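Local coordinates for protein alpha-1,3-glucanase (Streptomyces thermodiastaticus, PDB 7C7D) that hydrolyses the alpha-1,3-glucosidic linkages of alpha-1,3-glucan as the catalytic unit of a thermostable family GH87 glycoside hydrolase, at residues A[158-163]-A[400-405]; A[369-372]-A[378-381]. One frame throughout, in Å; residues are numbered along the deposited sequence.

Contact 1 of 2, residues A[158-163]-A[400-405]; sequences THHFYD and QPNLAN
His159 meets both Asn402 and Leu403 with its imidazole. One methyl of the leucine, CD2, lies over a ring face in a CH-pi contact, 3.8 Å from the ring centroid and shifted toward the CE1–NE2 rim. Along another part of the ring's rim comes the amide of Asn402, whose OD1 sits near the ring plane 3.4 Å from CD2 of His159, while Asn402 CB packs beside the same carbon. A chi1 of 55° places CG of His159 in the cleft between the backbone N and carbonyl carbon, and on the side turned from Asn402 its ND1 bonds to the carbonyl oxygen of Lys157, which helps to set the ring's rotation.

His160 supplies the polar link. Its ND1 donates a short hydrogen bond of 2.6 Å to Asn402 OD1, with an N-H...O angle of 153°. The oxygen lies almost in the imidazole plane and receives the bond on a lone pair, although the ring and amide planes stand 76° apart. Both backbone amides of His160 and Phe161 are taken up by the carboxylate of Glu86, which thus grips the loop at two successive N-H groups.

All four touching residues are buried. The arrangement is a domain interface, in which a loop of the N-terminal beta-sheet domain docks on a turn between strands of the right-handed parallel beta-helix expected of the pectate lyase-like fold.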
# COMPACT_ATOMS: atom_id res chain seq x y z
N THR A 158 18.12 4.25 4.06
CA THR A 158 17.27 4.36 5.24
C THR A 158 15.94 4.97 4.83
O THR A 158 15.88 5.90 4.03
CB THR A 158 17.91 5.26 6.29
OG1 THR A 158 19.26 4.83 6.54
CG2 THR A 158 17.12 5.19 7.60
N HIS A 159 14.86 4.41 5.38
CA HIS A 159 13.54 4.77 4.89
C HIS A 159 12.54 4.65 6.03
O HIS A 159 12.91 4.44 7.19
CB HIS A 159 13.16 3.93 3.65
CG HIS A 159 13.25 2.45 3.86
ND1 HIS A 159 14.42 1.75 3.73
CD2 HIS A 159 12.30 1.54 4.19
CE1 HIS A 159 14.20 0.47 3.96
NE2 HIS A 159 12.91 0.31 4.24
N HIS A 160 11.26 4.80 5.70
CA HIS A 160 10.18 4.62 6.68
C HIS A 160 10.23 5.71 7.76
O HIS A 160 10.21 5.43 8.96
CB HIS A 160 10.25 3.22 7.29
CG HIS A 160 8.93 2.64 7.69
ND1 HIS A 160 7.99 2.21 6.78
CD2 HIS A 160 8.42 2.38 8.92
CE1 HIS A 160 6.94 1.72 7.44
NE2 HIS A 160 7.18 1.82 8.73
N PHE A 161 10.32 6.97 7.32
CA PHE A 161 10.50 8.08 8.25
C PHE A 161 9.21 8.46 8.98
O PHE A 161 9.27 9.05 10.06
CB PHE A 161 10.98 9.32 7.51
CG PHE A 161 12.19 9.08 6.65
CD1 PHE A 161 13.30 8.44 7.16
CD2 PHE A 161 12.20 9.49 5.33
CE1 PHE A 161 14.41 8.21 6.36
CE2 PHE A 161 13.29 9.26 4.53
CZ PHE A 161 14.40 8.62 5.04
N TYR A 162 8.06 8.17 8.38
CA TYR A 162 6.78 8.61 8.90
C TYR A 162 6.11 7.48 9.67
O TYR A 162 6.59 6.34 9.72
CB TYR A 162 5.87 9.12 7.76
CG TYR A 162 6.40 10.40 7.12
CD1 TYR A 162 7.37 10.34 6.13
CD2 TYR A 162 5.95 11.65 7.53
CE1 TYR A 162 7.87 11.50 5.56
CE2 TYR A 162 6.45 12.82 6.98
CZ TYR A 162 7.41 12.73 5.99
OH TYR A 162 7.92 13.88 5.44
N ASP A 163 4.98 7.81 10.28
CA ASP A 163 4.20 6.93 11.12
C ASP A 163 2.81 7.55 11.17
O ASP A 163 2.63 8.72 10.84
CB ASP A 163 4.82 6.89 12.52
CG ASP A 163 4.17 5.88 13.42
OD1 ASP A 163 3.97 4.74 12.96
OD2 ASP A 163 3.88 6.23 14.59
N GLN A 400 2.55 6.02 -0.83
CA GLN A 400 3.87 6.05 -0.20
C GLN A 400 4.42 4.70 0.25
O GLN A 400 4.87 4.56 1.40
CB GLN A 400 3.90 7.09 0.92
CG GLN A 400 4.14 8.51 0.41
CD GLN A 400 5.53 8.71 -0.17
OE1 GLN A 400 6.38 7.81 -0.12
NE2 GLN A 400 5.79 9.90 -0.72
N PRO A 401 4.49 3.69 -0.63
CA PRO A 401 5.38 2.56 -0.33
C PRO A 401 6.81 3.09 -0.34
O PRO A 401 7.19 3.86 -1.23
CB PRO A 401 5.11 1.58 -1.47
CG PRO A 401 4.70 2.47 -2.63
CD PRO A 401 3.97 3.64 -2.01
N ASN A 402 7.61 2.70 0.66
CA ASN A 402 8.91 3.35 0.86
C ASN A 402 9.88 3.02 -0.26
O ASN A 402 10.79 3.81 -0.56
CB ASN A 402 9.61 2.86 2.12
CG ASN A 402 8.81 3.05 3.40
OD1 ASN A 402 9.00 2.28 4.34
ND2 ASN A 402 7.96 4.07 3.46
N LEU A 403 9.77 1.81 -0.81
CA LEU A 403 10.59 1.35 -1.92
C LEU A 403 9.72 0.36 -2.70
O LEU A 403 8.70 -0.12 -2.20
CB LEU A 403 11.89 0.72 -1.42
CG LEU A 403 11.81 -0.43 -0.42
CD1 LEU A 403 11.80 -1.77 -1.13
CD2 LEU A 403 12.97 -0.36 0.59
N ALA A 404 10.14 0.07 -3.92
CA ALA A 404 9.41 -0.85 -4.79
C ALA A 404 8.03 -0.30 -5.18
O ALA A 404 7.85 0.92 -5.27
CB ALA A 404 9.36 -2.27 -4.20
N ASN A 405 7.08 -1.18 -5.45
CA ASN A 405 5.93 -0.80 -6.26
C ASN A 405 4.69 -0.51 -5.42
O ASN A 405 4.55 -0.95 -4.28
CB ASN A 405 5.63 -1.92 -7.25
CG ASN A 405 6.85 -2.32 -8.04
OD1 ASN A 405 7.26 -1.62 -8.96
ND2 ASN A 405 7.47 -3.44 -7.68

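Contact 2 of 2, residues A[369-372]-A[378-381]; sequences NFLR and ALAM
Ala378 and Leu379 face Leu371 across the interior of a parallel beta-helix, the fold expected from the pectate lyase-like family of this part of the chain. Strand 365-372 and strand 379-382 belong to different parallel sheets of that helix, and the five residues 373-377 carry the chain from one segment to the other. The two strands therefore meet through their side chains, in apolar packing rather than through backbone pairing.

Ala378, just ahead of its strand, offers both its methyl and its carbonyl oxygen to one branch of Leu371. CD2 of Leu371 rests 3.6 Å from Ala378 O and 4.5 Å from Ala378 CB, the latter a loose apolar contact. The alanine methyl also touches Ile398, so a third strand, 397-399, packs against it as well.

Leu379 makes the closer apolar contact. Its chi1 of -63° sets CG opposite the carbonyl carbon, and with CD1 extended away from CA (chi2 179°) it is the CD2 branch that meets Leu371, although the bond leaving the main chain does not aim there. The two leucine side chains run at about a right angle to each other, and Leu379 also reaches Leu355 of strand 355-357, its neighbour in the same sheet. On the facing strand, Leu371 touches Ile347 of strand 341-348, so that leucine and isoleucine side chains of neighbouring strands pack together along the interior.

CD2 of Leu379 fits against both branches of Leu371, lying 3.8 Å from Leu371 CD2 and 4.0 Å from Leu371 CD1.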
# COMPACT_ATOMS: atom_id res chain seq x y z
N ASN A 369 -9.44 -1.33 0.19
CA ASN A 369 -8.52 -1.15 1.30
C ASN A 369 -7.71 0.12 1.10
O ASN A 369 -7.52 0.60 -0.02
CB ASN A 369 -7.56 -2.34 1.40
CG ASN A 369 -8.29 -3.65 1.56
OD1 ASN A 369 -8.82 -3.95 2.63
ND2 ASN A 369 -8.33 -4.44 0.50
N PHE A 370 -7.23 0.65 2.23
CA PHE A 370 -6.34 1.80 2.24
C PHE A 370 -4.99 1.36 2.80
O PHE A 370 -4.94 0.78 3.89
CB PHE A 370 -6.91 2.92 3.12
CG PHE A 370 -6.02 4.13 3.19
CD1 PHE A 370 -5.90 4.97 2.10
CD2 PHE A 370 -5.27 4.40 4.32
CE1 PHE A 370 -5.07 6.07 2.13
CE2 PHE A 370 -4.43 5.51 4.36
CZ PHE A 370 -4.34 6.34 3.27
N LEU A 371 -3.92 1.65 2.06
CA LEU A 371 -2.57 1.25 2.42
C LEU A 371 -1.66 2.47 2.37
O LEU A 371 -1.55 3.12 1.32
CB LEU A 371 -2.05 0.17 1.47
CG LEU A 371 -2.81 -1.17 1.54
CD1 LEU A 371 -3.79 -1.34 0.37
CD2 LEU A 371 -1.83 -2.32 1.60
N ARG A 372 -1.03 2.80 3.51
CA ARG A 372 -0.08 3.90 3.59
C ARG A 372 1.18 3.42 4.29
O ARG A 372 1.11 2.73 5.31
CB ARG A 372 -0.68 5.07 4.38
CG ARG A 372 0.30 6.22 4.64
CD ARG A 372 -0.32 7.31 5.51
NE ARG A 372 -1.27 8.15 4.77
CZ ARG A 372 -2.37 8.67 5.31
NH1 ARG A 372 -2.67 8.41 6.57
NH2 ARG A 372 -3.17 9.43 4.58
N ALA A 378 3.25 -2.46 -1.89
CA ALA A 378 2.10 -2.32 -1.00
C ALA A 378 1.18 -3.53 -1.13
O ALA A 378 0.81 -4.14 -0.12
CB ALA A 378 1.35 -1.01 -1.25
N LEU A 379 0.82 -3.89 -2.36
CA LEU A 379 0.10 -5.12 -2.67
C LEU A 379 0.90 -5.88 -3.71
O LEU A 379 1.32 -5.29 -4.72
CB LEU A 379 -1.29 -4.82 -3.25
CG LEU A 379 -2.27 -4.08 -2.35
CD1 LEU A 379 -3.58 -3.86 -3.13
CD2 LEU A 379 -2.54 -4.86 -1.08
N ALA A 380 1.12 -7.16 -3.47
CA ALA A 380 1.90 -7.97 -4.40
C ALA A 380 1.26 -9.33 -4.59
O ALA A 380 0.60 -9.87 -3.70
CB ALA A 380 3.34 -8.16 -3.91
N MET A 381 1.49 -9.89 -5.78
CA MET A 381 1.24 -11.29 -6.07
C MET A 381 2.55 -11.88 -6.55
O MET A 381 3.15 -11.38 -7.51
CB MET A 381 0.17 -11.44 -7.16
CG MET A 381 -1.16 -10.85 -6.79
SD MET A 381 -2.43 -11.39 -7.95
CE MET A 381 -3.70 -10.17 -7.67

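Overall arrangement
The centres of the two contacts lie about 13 Å apart. Segment 158-163 comes first in the chain, in the N-terminal domain; 369-372, 378-381 and 400-405 follow in order within the parallel beta-helix, so contact 2 falls wholly between the two segments of contact 1. The groups touch directly, since Asn405 O and Ala378 N, 3.1 Å apart, probably form a hydrogen bond that ties the end of the docking turn to the start of strand 379-382. Contact 2 packs the interior between two faces of the beta-helix, whereas contact 1 is one of the contacts between its outside and the calcium-binding N-terminal domain; Arg372 of segment 369-372 also reaches Asp194 of that domain.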